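Local coordinates for protein adhesin (Streptococcus sanguinis SK1 = NCTC 7863, PDB 6VT2) that binds sialylated glycans through tandem Siglec-like modules, probably attaching the bacterium to sialoglycans on host surfaces, at residues A[177-182]-A[192-197]; A[154-159]-A[170-175]. All blocks are in the same frame, centred on the assembly; numbering follows the deposited sequence.

Interactions 1 and 2 hold one small alpha/beta unit together, in the atypical Rib domain that lies between the two glycan-binding modules. Interaction 1 (177-182 with 192-197) is the more buried. It joins the three-stranded antiparallel sheet to a 3-10 segment, with two backbone bonds and one from a threonine hydroxyl. Interaction 2 (154-159 with 170-175) is partly buried apolar side-chain packing, with no hydrogen bond across it. It lays helix 149-162 against strand 171-174, at one border of that sheet. The two share the sheet, because strands 171-174 and 180-183 are neighbours in it. They also touch directly. Val180 CG2 packs on Val155 CG1 at 3.4 Å, and Ile182 CG1 lies 3.7 Å from Tyr172 CE2.

Interaction 1: A[177-182]-A[192-197]; sequences NGTVTI and IAAAQT
The flat amide of Asn177 has the methyl of Ala194 over one face, with Asn177 CG to Ala194 CB at 4.1 Å. On this same face, Asn177 OD1 accepts two bonds from Thr179, from its backbone N and its OG1. The first defines an Asx turn. Together they fix the rotation of the amide. The turn leads into a beta hairpin, strands 180-183 and 189-192, in the atypical Rib domain. Val180 and Ile192 form an antiparallel hydrogen-bonded pair there. Val180 N to Ile192 O is 2.8 Å and almost straight, 178° at the hydrogen. Ile192 N returns the bond to Val180 O.

After Ile192 the chain bends into the 3-10 segment 194-196. The backbone of Asn177 is packed tightly here, with its O 3.0 Å from Ala194 CB. A water joins the two segments, donating to Thr179 OG1 at 2.6 Å and accepting from Ala194 N. Thr179 CG2 comes near Ile192 O.

Toward the helix the contact turns apolar. The beta carbons of Val180 and Ile192 lie side by side. Ile182 CD1 meets Ile192 CD1 at 4.0 Å. Helix 149-162 covers this face through Val155 and Val159. Val180 CG2 also packs against Thr197 CG2.

Thr197 ties the end of the segment back to the carbonyl of Gly178. Its OG1 sits between the backbone N and the carbonyl carbon (chi1 64°), with CG2 swung to Val180. The hydroxyl donates to Gly178 O at 2.6 Å, from above the carbonyl plane and 44° out of it.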
loop_
_atom_site.group_PDB
_atom_site.type_symbol
_atom_site.label_atom_id
_atom_site.label_comp_id
_atom_site.label_asym_id
_atom_site.label_seq_id
_atom_site.Cartn_x
_atom_site.Cartn_y
_atom_site.Cartn_z
ATOM N N ASN A 177 12.408 1.791 24.525
ATOM C CA ASN A 177 12.267 3.071 23.847
ATOM C C ASN A 177 12.290 2.947 22.331
ATOM O O ASN A 177 12.417 3.964 21.627
ATOM C CB ASN A 177 13.346 4.048 24.320
ATOM C CG ASN A 177 14.717 3.707 23.799
ATOM O OD1 ASN A 177 14.919 2.665 23.224
ATOM N ND2 ASN A 177 15.645 4.612 23.961
ATOM N N GLY A 178 12.160 1.723 21.810
ATOM C CA GLY A 178 12.113 1.562 20.377
ATOM C C GLY A 178 13.443 1.343 19.661
ATOM O O GLY A 178 13.437 1.228 18.434
ATOM N N THR A 179 14.552 1.233 20.392
ATOM C CA THR A 179 15.823 0.916 19.775
ATOM C C THR A 179 15.760 -0.504 19.253
ATOM O O THR A 179 15.430 -1.435 19.995
ATOM C CB THR A 179 16.947 1.028 20.779
ATOM O OG1 THR A 179 17.010 2.336 21.342
ATOM C CG2 THR A 179 18.292 0.778 20.077
ATOM N N VAL A 180 16.153 -0.686 17.992
ATOM C CA VAL A 180 16.046 -1.987 17.373
ATOM C C VAL A 180 17.432 -2.591 17.268
ATOM O O VAL A 180 18.363 -1.954 16.774
ATOM C CB VAL A 180 15.399 -1.886 15.999
ATOM C CG1 VAL A 180 15.540 -3.269 15.262
ATOM C CG2 VAL A 180 13.949 -1.525 16.127
ATOM N N THR A 181 17.556 -3.807 17.714
ATOM C CA THR A 181 18.787 -4.563 17.537
ATOM C C THR A 181 18.508 -5.681 16.559
ATOM O O THR A 181 17.635 -6.513 16.800
ATOM C CB THR A 181 19.262 -5.130 18.858
ATOM O OG1 THR A 181 19.580 -4.078 19.738
ATOM C CG2 THR A 181 20.550 -5.986 18.632
ATOM N N ILE A 182 19.228 -5.730 15.446
ATOM C CA ILE A 182 19.102 -6.802 14.433
ATOM C C ILE A 182 20.288 -7.705 14.697
ATOM O O ILE A 182 21.337 -7.197 14.760
ATOM C CB ILE A 182 19.131 -6.218 13.016
ATOM C CG1 ILE A 182 18.013 -5.181 12.850
ATOM C CG2 ILE A 182 19.074 -7.309 11.931
ATOM C CD1 ILE A 182 18.045 -4.405 11.571
ATOM N N ILE A 192 19.197 0.078 15.047
ATOM C CA ILE A 192 18.441 1.194 14.494
ATOM C C ILE A 192 17.960 2.020 15.674
ATOM O O ILE A 192 17.266 1.500 16.547
ATOM C CB ILE A 192 17.277 0.716 13.633
ATOM C CG1 ILE A 192 17.742 -0.248 12.548
ATOM C CG2 ILE A 192 16.622 1.944 12.946
ATOM C CD1 ILE A 192 16.607 -0.713 11.698
ATOM N N ALA A 193 18.375 3.288 15.726
ATOM C CA ALA A 193 18.115 4.131 16.879
ATOM C C ALA A 193 16.643 4.444 16.970
ATOM O O ALA A 193 15.940 4.537 15.950
ATOM C CB ALA A 193 18.883 5.440 16.786
ATOM N N ALA A 194 16.218 4.612 18.220
ATOM C CA ALA A 194 14.822 4.930 18.532
ATOM C C ALA A 194 14.307 6.120 17.747
ATOM O O ALA A 194 13.152 6.130 17.325
ATOM C CB ALA A 194 14.677 5.198 20.018
ATOM N N ALA A 195 15.153 7.111 17.498
ATOM C CA ALA A 195 14.717 8.265 16.714
ATOM C C ALA A 195 14.266 7.861 15.324
ATOM O O ALA A 195 13.429 8.540 14.706
ATOM C CB ALA A 195 15.855 9.292 16.640
ATOM N N GLN A 196 14.789 6.754 14.802
ATOM C CA GLN A 196 14.386 6.312 13.481
ATOM C C GLN A 196 13.305 5.241 13.510
ATOM O O GLN A 196 12.946 4.718 12.459
ATOM C CB GLN A 196 15.608 5.782 12.716
ATOM C CG GLN A 196 16.474 6.847 12.130
ATOM C CD GLN A 196 17.107 7.727 13.157
ATOM O OE1 GLN A 196 17.919 7.275 13.979
ATOM N NE2 GLN A 196 16.738 9.007 13.136
ATOM N N THR A 197 12.773 4.880 14.679
ATOM C CA THR A 197 11.756 3.856 14.714
ATOM C C THR A 197 10.437 4.328 15.292
ATOM O O THR A 197 9.402 3.819 14.872
ATOM C CB THR A 197 12.229 2.642 15.512
ATOM O OG1 THR A 197 12.441 3.023 16.861
ATOM C CG2 THR A 197 13.569 2.142 14.932
HETATM O O HOH W 1 18.209 4.411 20.300
#

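Interaction 2: A[154-159]-A[170-175]; sequences AVIAAV and STYSVS
Val155 opens the contact from the helix by setting its CG1 4.1 Å from CG2 of Val174. This is helix-on-sheet packing inside the atypical Rib domain. Helix 149-162 runs across strand 171-174, which borders a three-stranded antiparallel sheet. The axes of the two short segments pass 8.7 Å apart, with their N-to-C directions 139° apart, so the helix crosses the strand obliquely, nearer to antiparallel than to parallel. No hydrogen bond joins the segments, and the side chains that meet do so through carbon atoms. Val155 also lies over the neighbouring strand 180-183.

Ile156, one step on, is the wedge between Val174 and Tyr172. CG1, CG2 and CD1 all take part. CG1 presses on Val174 CG2 at 3.4 Å, which is tighter than usual for two carbons. CD1 extends past it and lies 4.0 Å from Tyr172 O. The branch CG2 turns the other way, to Tyr172 CB at 3.9 Å. With chi1 at -66°, CG1 lies beside the backbone N and CG2 is anti to it, which turns CG2 toward the tyrosine. Ile156 thus fills the step between two successive inward side chains of the strand.

Val159, one helical turn after Val155, meets the tyrosine ring. Leu166 and Lys160 also touch the Tyr172 side chain. At the other end Lys152 touches Val174, so lysines of the helix border the apolar patch. Val159 carries CG1 opposite its backbone N, with chi1 at 174°, and this methyl approaches the ring obliquely. Its nearest ring atom is Tyr172 CE2, at 3.8 Å, with CD2 slightly farther.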
loop_
_atom_site.group_PDB
_atom_site.type_symbol
_atom_site.label_atom_id
_atom_site.label_comp_id
_atom_site.label_asym_id
_atom_site.label_seq_id
_atom_site.Cartn_x
_atom_site.Cartn_y
_atom_site.Cartn_z
ATOM N N ALA A 154 5.052 -3.983 16.229
ATOM C CA ALA A 154 4.826 -3.120 15.080
ATOM C C ALA A 154 6.143 -2.568 14.550
ATOM O O ALA A 154 6.312 -2.399 13.337
ATOM C CB ALA A 154 3.888 -1.969 15.422
ATOM N N VAL A 155 7.068 -2.222 15.443
ATOM C CA VAL A 155 8.371 -1.752 14.980
ATOM C C VAL A 155 9.105 -2.867 14.253
ATOM O O VAL A 155 9.626 -2.645 13.157
ATOM C CB VAL A 155 9.186 -1.206 16.153
ATOM C CG1 VAL A 155 10.644 -0.989 15.738
ATOM C CG2 VAL A 155 8.540 0.104 16.681
ATOM N N ILE A 156 9.098 -4.078 14.818
ATOM C CA ILE A 156 9.763 -5.209 14.172
ATOM C C ILE A 156 9.175 -5.436 12.798
ATOM O O ILE A 156 9.894 -5.685 11.818
ATOM C CB ILE A 156 9.661 -6.477 15.032
ATOM C CG1 ILE A 156 10.440 -6.300 16.322
ATOM C CG2 ILE A 156 10.174 -7.697 14.239
ATOM C CD1 ILE A 156 10.338 -7.459 17.255
ATOM N N ALA A 157 7.853 -5.386 12.704
ATOM C CA ALA A 157 7.216 -5.608 11.417
ATOM C C ALA A 157 7.617 -4.538 10.422
ATOM O O ALA A 157 7.812 -4.815 9.229
ATOM C CB ALA A 157 5.706 -5.629 11.602
ATOM N N ALA A 158 7.711 -3.292 10.885
ATOM C CA ALA A 158 8.083 -2.211 9.982
ATOM C C ALA A 158 9.565 -2.308 9.583
ATOM O O ALA A 158 9.949 -1.929 8.472
ATOM C CB ALA A 158 7.821 -0.861 10.628
ATOM N N VAL A 159 10.423 -2.827 10.445
ATOM C CA VAL A 159 11.862 -3.023 10.120
ATOM C C VAL A 159 11.995 -4.168 9.126
ATOM O O VAL A 159 12.624 -3.951 8.150
ATOM C CB VAL A 159 12.716 -3.219 11.379
ATOM C CG1 VAL A 159 14.135 -3.570 11.002
ATOM C CG2 VAL A 159 12.729 -1.961 12.243
ATOM N N SER A 170 17.924 -13.641 10.564
ATOM C CA SER A 170 18.176 -12.437 11.374
ATOM C C SER A 170 17.083 -12.338 12.431
ATOM O O SER A 170 15.960 -12.650 12.106
ATOM C CB SER A 170 18.230 -11.174 10.574
ATOM O OG SER A 170 19.148 -11.260 9.518
ATOM N N THR A 171 17.461 -11.996 13.650
ATOM C CA THR A 171 16.493 -11.834 14.747
ATOM C C THR A 171 16.412 -10.352 15.055
ATOM O O THR A 171 17.197 -9.661 14.602
ATOM C CB THR A 171 16.823 -12.735 15.933
ATOM O OG1 THR A 171 18.087 -12.395 16.474
ATOM C CG2 THR A 171 16.843 -14.195 15.544
ATOM N N TYR A 172 15.331 -9.923 15.659
ATOM C CA TYR A 172 15.070 -8.512 15.950
ATOM C C TYR A 172 14.671 -8.370 17.411
ATOM O O TYR A 172 13.884 -9.163 17.823
ATOM C CB TYR A 172 13.931 -8.045 15.075
ATOM C CG TYR A 172 14.256 -8.147 13.621
ATOM C CD1 TYR A 172 14.052 -9.309 12.910
ATOM C CD2 TYR A 172 14.839 -7.099 12.959
ATOM C CE1 TYR A 172 14.335 -9.399 11.566
ATOM C CE2 TYR A 172 15.200 -7.202 11.633
ATOM C CZ TYR A 172 14.928 -8.345 10.917
ATOM O OH TYR A 172 15.264 -8.410 9.604
ATOM N N SER A 173 15.232 -7.407 18.116
ATOM C CA SER A 173 14.868 -7.095 19.500
ATOM C C SER A 173 14.536 -5.601 19.539
ATOM O O SER A 173 15.224 -4.880 18.949
ATOM C CB SER A 173 15.966 -7.438 20.399
ATOM O OG SER A 173 15.663 -7.176 21.739
ATOM N N VAL A 174 13.473 -5.203 20.216
ATOM C CA VAL A 174 13.127 -3.796 20.372
ATOM C C VAL A 174 13.177 -3.476 21.853
ATOM O O VAL A 174 12.572 -4.178 22.668
ATOM C CB VAL A 174 11.733 -3.486 19.809
ATOM C CG1 VAL A 174 11.419 -1.985 19.963
ATOM C CG2 VAL A 174 11.628 -3.935 18.408
ATOM N N SER A 175 13.874 -2.417 22.195
ATOM C CA SER A 175 14.001 -2.049 23.591
ATOM C C SER A 175 12.782 -1.254 24.038
ATOM O O SER A 175 11.872 -0.958 23.248
ATOM C CB SER A 175 15.243 -1.204 23.823
ATOM O OG SER A 175 15.059 0.108 23.313
#